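Local structure of alpha-glucosidase ([Eubacterium] rectale, 6PNR) at residues Y115-Q120 / F131-S136; G392-T397 / F439-G444; A646-N651 / I657-R662. The protein is a family 31 glycoside hydrolase that probably cleaves alpha-linked sulfoquinovosides and binds a sulfonated aza-sugar inhibitor in its pocket. All blocks are in the same frame, centred on the assembly; numbering follows the deposited sequence.

Interaction 1 (Y115-Q120 / F131-S136)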
loop_
_atom_site.group_PDB
_atom_site.type_symbol
_atom_site.label_atom_id
_atom_site.label_comp_id
_atom_site.label_asym_id
_atom_site.label_seq_id
_atom_site.Cartn_x
_atom_site.Cartn_y
_atom_site.Cartn_z
ATOM N N TYR A 115 21.584 -13.283 -0.164
ATOM C CA TYR A 115 21.789 -12.483 1.032
ATOM C C TYR A 115 22.390 -11.134 0.656
ATOM O O TYR A 115 23.132 -11.010 -0.322
ATOM C CB TYR A 115 22.688 -13.213 2.027
ATOM C CG TYR A 115 22.204 -14.610 2.348
ATOM C CD1 TYR A 115 21.339 -14.838 3.408
ATOM C CD2 TYR A 115 22.606 -15.702 1.579
ATOM C CE1 TYR A 115 20.893 -16.107 3.701
ATOM C CE2 TYR A 115 22.162 -16.977 1.861
ATOM C CZ TYR A 115 21.309 -17.176 2.921
ATOM O OH TYR A 115 20.865 -18.439 3.211
ATOM N N GLY A 116 22.058 -10.120 1.442
ATOM C CA GLY A 116 22.671 -8.829 1.210
ATOM C C GLY A 116 21.697 -7.732 0.836
ATOM O O GLY A 116 20.724 -7.487 1.557
ATOM N N CYS A 117 21.954 -7.077 -0.297
ATOM C CA CYS A 117 21.278 -5.834 -0.674
ATOM C C CYS A 117 21.440 -4.770 0.406
ATOM O O CYS A 117 20.528 -3.983 0.667
ATOM C CB CYS A 117 19.800 -6.067 -0.998
ATOM S SG CYS A 117 19.592 -6.813 -2.653
ATOM N N GLY A 118 22.621 -4.738 1.029
ATOM C CA GLY A 118 22.906 -3.753 2.060
ATOM C C GLY A 118 22.623 -4.255 3.457
ATOM O O GLY A 118 22.696 -5.455 3.717
ATOM N N GLU A 119 22.302 -3.350 4.373
ATOM C CA GLU A 119 21.888 -3.727 5.717
ATOM C C GLU A 119 20.370 -3.882 5.699
ATOM O O GLU A 119 19.645 -2.895 5.547
ATOM C CB GLU A 119 22.331 -2.676 6.737
ATOM C CG GLU A 119 21.863 -2.938 8.165
ATOM C CD GLU A 119 22.028 -1.722 9.065
ATOM O OE1 GLU A 119 21.638 -0.611 8.639
ATOM O OE2 GLU A 119 22.557 -1.875 10.193
ATOM N N GLN A 120 19.893 -5.115 5.848
ATOM C CA GLN A 120 18.473 -5.431 5.813
ATOM C C GLN A 120 17.999 -5.733 7.229
ATOM O O GLN A 120 18.640 -6.517 7.942
ATOM C CB GLN A 120 18.215 -6.617 4.882
ATOM C CG GLN A 120 18.424 -6.273 3.407
ATOM C CD GLN A 120 17.402 -5.256 2.879
ATOM O OE1 GLN A 120 16.271 -5.172 3.376
ATOM N NE2 GLN A 120 17.799 -4.484 1.863
ATOM N N PHE A 131 13.495 -5.938 -3.187
ATOM C CA PHE A 131 14.175 -4.982 -2.312
ATOM C C PHE A 131 14.554 -3.746 -3.119
ATOM O O PHE A 131 15.532 -3.772 -3.887
ATOM C CB PHE A 131 15.379 -5.647 -1.659
ATOM C CG PHE A 131 14.993 -6.786 -0.750
ATOM C CD1 PHE A 131 14.776 -8.061 -1.258
ATOM C CD2 PHE A 131 14.785 -6.571 0.607
ATOM C CE1 PHE A 131 14.378 -9.089 -0.432
ATOM C CE2 PHE A 131 14.393 -7.613 1.443
ATOM C CZ PHE A 131 14.194 -8.870 0.921
ATOM N N PRO A 132 13.758 -2.682 -3.038
ATOM C CA PRO A 132 14.184 -1.382 -3.569
ATOM C C PRO A 132 15.468 -0.913 -2.905
ATOM O O PRO A 132 15.671 -1.095 -1.704
ATOM C CB PRO A 132 13.008 -0.460 -3.218
ATOM C CG PRO A 132 11.830 -1.389 -3.229
ATOM C CD PRO A 132 12.324 -2.706 -2.703
ATOM N N ILE A 133 16.335 -0.297 -3.704
ATOM C CA ILE A 133 17.641 0.182 -3.254
ATOM C C ILE A 133 17.577 1.706 -3.254
ATOM O O ILE A 133 17.792 2.349 -4.289
ATOM C CB ILE A 133 18.772 -0.338 -4.166
ATOM C CG1 ILE A 133 18.689 -1.862 -4.322
ATOM C CG2 ILE A 133 20.166 0.144 -3.674
ATOM C CD1 ILE A 133 18.800 -2.657 -3.029
ATOM N N TRP A 134 17.222 2.287 -2.108
ATOM C CA TRP A 134 17.032 3.730 -1.995
ATOM C C TRP A 134 17.234 4.059 -0.523
ATOM O O TRP A 134 16.459 3.590 0.315
ATOM C CB TRP A 134 15.633 4.137 -2.476
ATOM C CG TRP A 134 15.383 5.623 -2.570
ATOM C CD1 TRP A 134 14.711 6.403 -1.671
ATOM C CD2 TRP A 134 15.788 6.499 -3.635
ATOM N NE1 TRP A 134 14.670 7.708 -2.110
ATOM C CE2 TRP A 134 15.332 7.794 -3.309
ATOM C CE3 TRP A 134 16.507 6.316 -4.823
ATOM C CZ2 TRP A 134 15.565 8.897 -4.134
ATOM C CZ3 TRP A 134 16.730 7.416 -5.645
ATOM C CH2 TRP A 134 16.261 8.684 -5.299
ATOM N N THR A 135 18.285 4.808 -0.204
ATOM C CA THR A 135 18.532 5.124 1.200
ATOM C C THR A 135 17.464 6.094 1.700
ATOM O O THR A 135 17.046 7.009 0.986
ATOM C CB THR A 135 19.949 5.688 1.402
ATOM O OG1 THR A 135 20.162 5.979 2.791
ATOM C CG2 THR A 135 20.202 6.947 0.567
ATOM N N SER A 136 16.964 5.844 2.907
ATOM C CA SER A 136 15.888 6.668 3.450
ATOM C C SER A 136 15.785 6.380 4.940
ATOM O O SER A 136 16.440 5.477 5.462
ATOM C CB SER A 136 14.547 6.383 2.753
ATOM O OG SER A 136 13.983 5.152 3.201
HETATM O O HOH W 1 15.834 -2.861 0.372
#

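Interaction 2 (G392-T397 / F439-G444). With 9VH ([(3~{S},4~{R},5~{R})-4,5-bis(oxidanyl)piperidin-3-yl]methanesulfonic acid), chain C.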
loop_
_atom_site.group_PDB
_atom_site.type_symbol
_atom_site.label_atom_id
_atom_site.label_comp_id
_atom_site.label_asym_id
_atom_site.label_seq_id
_atom_site.Cartn_x
_atom_site.Cartn_y
_atom_site.Cartn_z
ATOM N N GLY A 392 22.555 11.285 6.098
ATOM C CA GLY A 392 23.002 10.990 4.752
ATOM C C GLY A 392 21.909 10.498 3.823
ATOM O O GLY A 392 22.193 10.269 2.641
ATOM N N GLU A 393 20.670 10.347 4.304
ATOM C CA GLU A 393 19.577 9.746 3.537
ATOM C C GLU A 393 18.609 10.758 2.945
ATOM O O GLU A 393 17.673 10.355 2.245
ATOM C CB GLU A 393 18.758 8.775 4.408
ATOM C CG GLU A 393 19.550 7.865 5.327
ATOM C CD GLU A 393 19.861 8.519 6.671
ATOM O OE1 GLU A 393 19.657 9.744 6.792
ATOM O OE2 GLU A 393 20.301 7.807 7.600
ATOM N N TYR A 394 18.779 12.050 3.221
ATOM C CA TYR A 394 17.699 13.015 3.025
ATOM C C TYR A 394 17.856 13.859 1.769
ATOM O O TYR A 394 17.277 14.948 1.706
ATOM C CB TYR A 394 17.601 13.968 4.219
ATOM C CG TYR A 394 16.806 13.496 5.419
ATOM C CD1 TYR A 394 17.181 12.373 6.121
ATOM C CD2 TYR A 394 15.721 14.230 5.884
ATOM C CE1 TYR A 394 16.478 11.964 7.237
ATOM C CE2 TYR A 394 15.018 13.837 7.011
ATOM C CZ TYR A 394 15.401 12.695 7.675
ATOM O OH TYR A 394 14.720 12.270 8.793
ATOM N N LEU A 395 18.638 13.429 0.792
ATOM C CA LEU A 395 18.794 14.300 -0.378
ATOM C C LEU A 395 17.511 14.274 -1.200
ATOM O O LEU A 395 17.095 13.198 -1.656
ATOM C CB LEU A 395 19.984 13.904 -1.247
ATOM C CG LEU A 395 20.283 14.877 -2.407
ATOM C CD1 LEU A 395 21.041 16.093 -1.912
ATOM C CD2 LEU A 395 21.058 14.189 -3.521
ATOM N N PRO A 396 16.863 15.412 -1.421
ATOM C CA PRO A 396 15.631 15.421 -2.214
ATOM C C PRO A 396 15.938 15.236 -3.691
ATOM O O PRO A 396 17.084 15.285 -4.133
ATOM C CB PRO A 396 15.019 16.794 -1.926
ATOM C CG PRO A 396 16.178 17.642 -1.528
ATOM C CD PRO A 396 17.220 16.746 -0.913
ATOM N N THR A 397 14.876 15.000 -4.463
ATOM C CA THR A 397 15.012 14.794 -5.896
ATOM C C THR A 397 14.208 15.792 -6.717
ATOM O O THR A 397 14.275 15.752 -7.949
ATOM C CB THR A 397 14.561 13.382 -6.281
ATOM O OG1 THR A 397 13.157 13.246 -6.008
ATOM C CG2 THR A 397 15.340 12.327 -5.517
ATOM N N PHE A 439 30.907 6.474 13.862
ATOM C CA PHE A 439 29.976 5.418 13.485
ATOM C C PHE A 439 28.825 6.005 12.691
ATOM O O PHE A 439 28.309 7.075 13.026
ATOM C CB PHE A 439 29.475 4.614 14.712
ATOM C CG PHE A 439 29.290 5.434 15.969
ATOM C CD1 PHE A 439 30.373 5.766 16.774
ATOM C CD2 PHE A 439 28.012 5.831 16.370
ATOM C CE1 PHE A 439 30.191 6.500 17.940
ATOM C CE2 PHE A 439 27.823 6.570 17.536
ATOM C CZ PHE A 439 28.894 6.905 18.314
ATOM N N MET A 440 28.450 5.308 11.619
ATOM C CA MET A 440 27.435 5.761 10.681
ATOM C C MET A 440 26.283 4.766 10.620
ATOM O O MET A 440 26.468 3.559 10.801
ATOM C CB MET A 440 28.035 5.939 9.285
ATOM C CG MET A 440 29.351 6.720 9.274
ATOM S SD MET A 440 29.922 7.026 7.601
ATOM C CE MET A 440 28.619 8.078 6.958
ATOM N N ARG A 441 25.084 5.280 10.362
ATOM C CA ARG A 441 23.935 4.419 10.117
ATOM C C ARG A 441 23.593 4.297 8.634
ATOM O O ARG A 441 23.026 3.284 8.227
ATOM C CB ARG A 441 22.704 4.943 10.875
ATOM C CG ARG A 441 22.190 6.287 10.374
ATOM C CD ARG A 441 20.927 6.767 11.122
ATOM N NE ARG A 441 20.250 7.832 10.385
ATOM C CZ ARG A 441 19.153 8.469 10.804
ATOM N NH1 ARG A 441 18.586 8.150 11.963
ATOM N NH2 ARG A 441 18.611 9.417 10.051
ATOM N N ALA A 442 23.922 5.295 7.814
ATOM C CA ALA A 442 23.683 5.226 6.382
ATOM C C ALA A 442 24.934 4.750 5.647
ATOM O O ALA A 442 26.059 4.860 6.142
ATOM C CB ALA A 442 23.247 6.584 5.831
ATOM N N GLY A 443 24.729 4.227 4.444
ATOM C CA GLY A 443 25.879 3.780 3.679
ATOM C C GLY A 443 25.502 3.415 2.258
ATOM O O GLY A 443 24.349 3.541 1.835
ATOM N N GLY A 444 26.513 2.954 1.532
ATOM C CA GLY A 444 26.383 2.555 0.148
ATOM C C GLY A 444 27.635 1.807 -0.245
ATOM O O GLY A 444 28.496 1.538 0.592
HETATM O O1 9VH C . 17.545 14.289 17.191
HETATM S S1 9VH C . 18.649 14.513 16.274
HETATM O O2 9VH C . 18.216 14.316 14.913
HETATM O O3 9VH C . 19.289 15.782 16.525
HETATM C C1 9VH C . 19.823 13.246 16.666
HETATM C C2 9VH C . 19.341 11.818 16.375
HETATM C C3 9VH C . 19.381 11.605 14.870
HETATM N N1 9VH C . 19.246 10.233 14.380
HETATM C C4 9VH C . 20.159 9.310 15.055
HETATM C C5 9VH C . 19.954 9.379 16.560
HETATM O O4 9VH C . 20.856 8.461 17.173
HETATM C C6 9VH C . 20.235 10.788 17.064
HETATM O O5 9VH C . 20.058 10.856 18.476
#

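Interaction 3 (A646-N651 / I657-R662)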
loop_
_atom_site.group_PDB
_atom_site.type_symbol
_atom_site.label_atom_id
_atom_site.label_comp_id
_atom_site.label_asym_id
_atom_site.label_seq_id
_atom_site.Cartn_x
_atom_site.Cartn_y
_atom_site.Cartn_z
ATOM N N ALA A 646 24.537 -18.212 24.971
ATOM C CA ALA A 646 25.841 -18.093 24.335
ATOM C C ALA A 646 26.620 -19.380 24.544
ATOM O O ALA A 646 26.611 -19.952 25.637
ATOM C CB ALA A 646 26.629 -16.910 24.893
ATOM N N PHE A 647 27.293 -19.826 23.486
ATOM C CA PHE A 647 28.013 -21.091 23.476
ATOM C C PHE A 647 29.365 -20.859 22.822
ATOM O O PHE A 647 29.495 -20.010 21.937
ATOM C CB PHE A 647 27.226 -22.173 22.709
ATOM C CG PHE A 647 25.792 -22.311 23.162
ATOM C CD1 PHE A 647 24.832 -21.378 22.780
ATOM C CD2 PHE A 647 25.408 -23.363 23.975
ATOM C CE1 PHE A 647 23.525 -21.480 23.215
ATOM C CE2 PHE A 647 24.095 -23.481 24.404
ATOM C CZ PHE A 647 23.148 -22.534 24.022
ATOM N N TYR A 648 30.374 -21.606 23.266
ATOM C CA TYR A 648 31.672 -21.563 22.612
ATOM C C TYR A 648 32.112 -22.973 22.227
ATOM O O TYR A 648 31.682 -23.966 22.819
ATOM C CB TYR A 648 32.752 -20.884 23.488
ATOM C CG TYR A 648 33.079 -21.571 24.789
ATOM C CD1 TYR A 648 34.094 -22.526 24.873
ATOM C CD2 TYR A 648 32.395 -21.240 25.951
ATOM C CE1 TYR A 648 34.391 -23.147 26.088
ATOM C CE2 TYR A 648 32.681 -21.841 27.149
ATOM C CZ TYR A 648 33.678 -22.792 27.220
ATOM O OH TYR A 648 33.941 -23.376 28.435
ATOM N N ARG A 649 32.967 -23.038 21.208
ATOM C CA ARG A 649 33.551 -24.303 20.775
ATOM C C ARG A 649 34.475 -24.860 21.851
ATOM O O ARG A 649 35.359 -24.153 22.347
ATOM C CB ARG A 649 34.324 -24.107 19.476
ATOM C CG ARG A 649 33.464 -23.740 18.279
ATOM C CD ARG A 649 34.327 -23.581 17.022
ATOM N NE ARG A 649 35.247 -24.699 16.853
ATOM C CZ ARG A 649 36.571 -24.614 16.977
ATOM N NH1 ARG A 649 37.152 -23.447 17.250
ATOM N NH2 ARG A 649 37.315 -25.700 16.815
ATOM N N LYS A 650 34.270 -26.132 22.210
ATOM C CA LYS A 650 35.064 -26.747 23.276
ATOM C C LYS A 650 36.561 -26.635 23.010
ATOM O O LYS A 650 37.350 -26.409 23.936
ATOM C CB LYS A 650 34.674 -28.213 23.448
ATOM C CG LYS A 650 35.479 -28.947 24.520
ATOM C CD LYS A 650 34.957 -30.367 24.708
ATOM C CE LYS A 650 35.587 -31.047 25.926
ATOM N NZ LYS A 650 34.984 -32.395 26.177
ATOM N N ASN A 651 36.973 -26.765 21.751
ATOM C CA ASN A 651 38.383 -26.744 21.393
ATOM C C ASN A 651 38.885 -25.351 21.041
ATOM O O ASN A 651 39.937 -25.229 20.401
ATOM C CB ASN A 651 38.635 -27.707 20.234
ATOM C CG ASN A 651 38.253 -29.132 20.583
ATOM O OD1 ASN A 651 38.478 -29.585 21.711
ATOM N ND2 ASN A 651 37.652 -29.840 19.626
ATOM N N ILE A 657 39.582 -18.044 28.646
ATOM C CA ILE A 657 38.842 -16.813 28.913
ATOM C C ILE A 657 37.385 -17.131 29.213
ATOM O O ILE A 657 36.797 -16.618 30.173
ATOM C CB ILE A 657 38.949 -15.849 27.717
ATOM C CG1 ILE A 657 40.373 -15.329 27.550
ATOM C CG2 ILE A 657 37.949 -14.717 27.868
ATOM C CD1 ILE A 657 40.915 -14.660 28.774
ATOM N N PHE A 658 36.768 -17.956 28.368
ATOM C CA PHE A 658 35.364 -18.283 28.560
ATOM C C PHE A 658 35.130 -18.990 29.891
ATOM O O PHE A 658 34.082 -18.795 30.522
ATOM C CB PHE A 658 34.880 -19.128 27.389
ATOM C CG PHE A 658 35.091 -18.474 26.045
ATOM C CD1 PHE A 658 34.906 -17.103 25.884
ATOM C CD2 PHE A 658 35.484 -19.227 24.948
ATOM C CE1 PHE A 658 35.098 -16.507 24.654
ATOM C CE2 PHE A 658 35.673 -18.638 23.716
ATOM C CZ PHE A 658 35.482 -17.274 23.570
ATOM N N GLU A 659 36.092 -19.799 30.343
ATOM C CA GLU A 659 35.947 -20.451 31.643
ATOM C C GLU A 659 36.050 -19.448 32.783
ATOM O O GLU A 659 35.362 -19.593 33.800
ATOM C CB GLU A 659 37.001 -21.545 31.810
ATOM C CG GLU A 659 36.718 -22.792 30.992
ATOM C CD GLU A 659 37.852 -23.813 31.066
ATOM O OE1 GLU A 659 38.737 -23.681 31.947
ATOM O OE2 GLU A 659 37.851 -24.746 30.234
ATOM N N GLU A 660 36.924 -18.445 32.653
ATOM C CA GLU A 660 36.997 -17.407 33.672
ATOM C C GLU A 660 35.679 -16.648 33.768
ATOM O O GLU A 660 35.241 -16.285 34.867
ATOM C CB GLU A 660 38.136 -16.435 33.375
ATOM C CG GLU A 660 39.514 -17.039 33.441
ATOM C CD GLU A 660 40.601 -16.028 33.114
ATOM O OE1 GLU A 660 40.262 -14.846 32.887
ATOM O OE2 GLU A 660 41.790 -16.416 33.087
ATOM N N ILE A 661 35.026 -16.410 32.625
ATOM C CA ILE A 661 33.726 -15.735 32.634
ATOM C C ILE A 661 32.689 -16.585 33.360
ATOM O O ILE A 661 31.931 -16.084 34.198
ATOM C CB ILE A 661 33.283 -15.404 31.196
ATOM C CG1 ILE A 661 34.249 -14.389 30.562
ATOM C CG2 ILE A 661 31.821 -14.921 31.172
ATOM C CD1 ILE A 661 34.052 -14.222 29.069
ATOM N N ARG A 662 32.635 -17.884 33.050
ATOM C CA ARG A 662 31.698 -18.757 33.753
ATOM C C ARG A 662 31.986 -18.779 35.243
ATOM O O ARG A 662 31.063 -18.698 36.064
ATOM C CB ARG A 662 31.733 -20.184 33.207
ATOM C CG ARG A 662 30.796 -21.106 34.014
ATOM C CD ARG A 662 30.586 -22.479 33.398
ATOM N NE ARG A 662 31.836 -23.198 33.164
ATOM C CZ ARG A 662 32.438 -23.271 31.977
ATOM N NH1 ARG A 662 31.899 -22.659 30.926
ATOM N NH2 ARG A 662 33.575 -23.948 31.837
#

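Interaction 1 (Y115-Q120 / F131-S136)
The amide of Gln120 meets the ring of Phe131 at a steep tilt, with the two planes 74° apart. Its OE1 makes the closest approach, 3.4 Å from Phe131 CD2, and reaches CE2 of the same ring at 3.6 Å. A water sits at the edge of this ring, in its plane. No direct hydrogen bond joins the two segments. The water bridges them instead: it accepts from Gln120 NE2 at 3.0 Å and donates to the carbonyl O of Pro132 at 2.7 Å. A bend at chi2 (-66°) folds the Gln120 chain back, and NE2 also donates to Cys117 O at 3.0 Å. These two bonds should fix the amide rotation. Strands 114-118 and 130-133 are edge strands of two different antiparallel sheets in the N-terminal beta domain, and the contact joins those edges. With an alanine at Gln120, the bridging water and Cys117 O would probably lose their amide partner, and a gap is likely to open beside the Phe131 ring. The remaining packing is apolar. Cys117 CB lies 4.1 Å from Ile133 CD1, and Leu126 touches both Cys117 and Phe131.

Interaction 2 (G392-T397 / F439-G444)
Glu393 and Arg441 form a buried salt bridge, and the methyl of Ala442 packs against the carboxylate arm. The two charged chains lie roughly perpendicular, with the carboxylate and guanidinium planes 59° apart. The main bond runs from Arg441 NE to Glu393 OE2, at 2.8 Å. It meets the oxygen on its syn side but is bent, with an N-H...O angle of 139°. A second bond, from Arg441 NH2 to Glu393 OE1, is weak at 3.4 Å. Arg441 keeps its CG between the backbone N and the carbonyl carbon (chi1 66°), and from CG to NE its chain is extended. That shape carries the guanidinium past Glu393 to the inhibitor, where NH1 stands 3.3 Å from the ring nitrogen N1. Ala442 CB lies 3.6 Å from Glu393 OE2 and 3.9 Å from Glu393 CG, a snug fit beside the acid. Asn166 also donates to OE2. Phe391 makes a cation-pi contact with Arg441. The two segments follow strands 386-389 and 437-439, neighbours in the parallel sheet of the TIM barrel. They lie in the loops at the C-terminal ends of those strands, the end where TIM-barrel enzymes keep their active sites. Arg441 lines the ligand pocket, whereas Glu393 meets the guanidinium at its edge, from the second shell. The acid probably offsets part of the buried positive charge and holds the guanidinium in position next to the bound piperidine.

Interaction 3 (A646-N651 / I657-R662)
Tyr648 holds its CG between the backbone N and the carbonyl carbon (chi1 63°), which sends the ring out from the strand toward Phe658 and Arg662 on helix 657-662. On the helix side, Arg662 bends at chi3 to bring its guanidinium back to the tyrosine hydroxyl. The Tyr648 and Phe658 side chains run alongside each other, pointing opposite ways. Their planes are 37° apart and their centroids 4.9 Å, an oblique pair. Phe658 CD2 lies over one face of the Tyr648 ring, 3.4 Å from Tyr648 CG. The CB of Phe658 also sits over that ring, 3.7 Å from its centroid, and makes a CH-pi contact. The phenol end is handled differently. Arg662 comes in at the edge of the Tyr648 ring, with the guanidinium nearly coplanar with it. NH1 and NH2 of Arg662 both donate to Tyr648 OH, at 3.3 Å and 3.5 Å, and both bonds are weak. NH1 has a further weak bond to the carbonyl O of Leu624. At the margin, Glu659 CG approaches Tyr648 OH to 3.8 Å. Beyond the pair, Phe658 meets Tyr557 edge-to-face and rests on Leu554, both in helix 538-568, while Met599 touches both Tyr648 and Phe658. Strand 646-649 and the helix segment 657-662 run roughly antiparallel, at 147°, their axes 10.5 Å apart at closest approach. The short turn between them returns the chain over the sheet. This is helix-on-sheet packing: near the C-terminus, helix 655-665 covers an antiparallel sheet of the C-terminal beta domain, through a tyrosine of an inner strand.

Interactions 1 and 2 are buried near the middle of the chain, and interaction 3 lies far out, its centre about 35 Å from that of interaction 1 and about 39 Å from that of interaction 2. The first two touch each other: Thr135 OG1 packs 3.2 Å from Glu393 CG, so the N-terminal beta domain abuts the barrel loops that lead to the pocket. Their chemistry differs. Interaction 1 relies on water and apolar contacts between sheet edges, and interaction 2 on a salt bridge beside the inhibitor. Interaction 3 is only partly buried and belongs to the C-terminal domain. It combines aromatic packing inside with weak polar bonds from a partly exposed arginine.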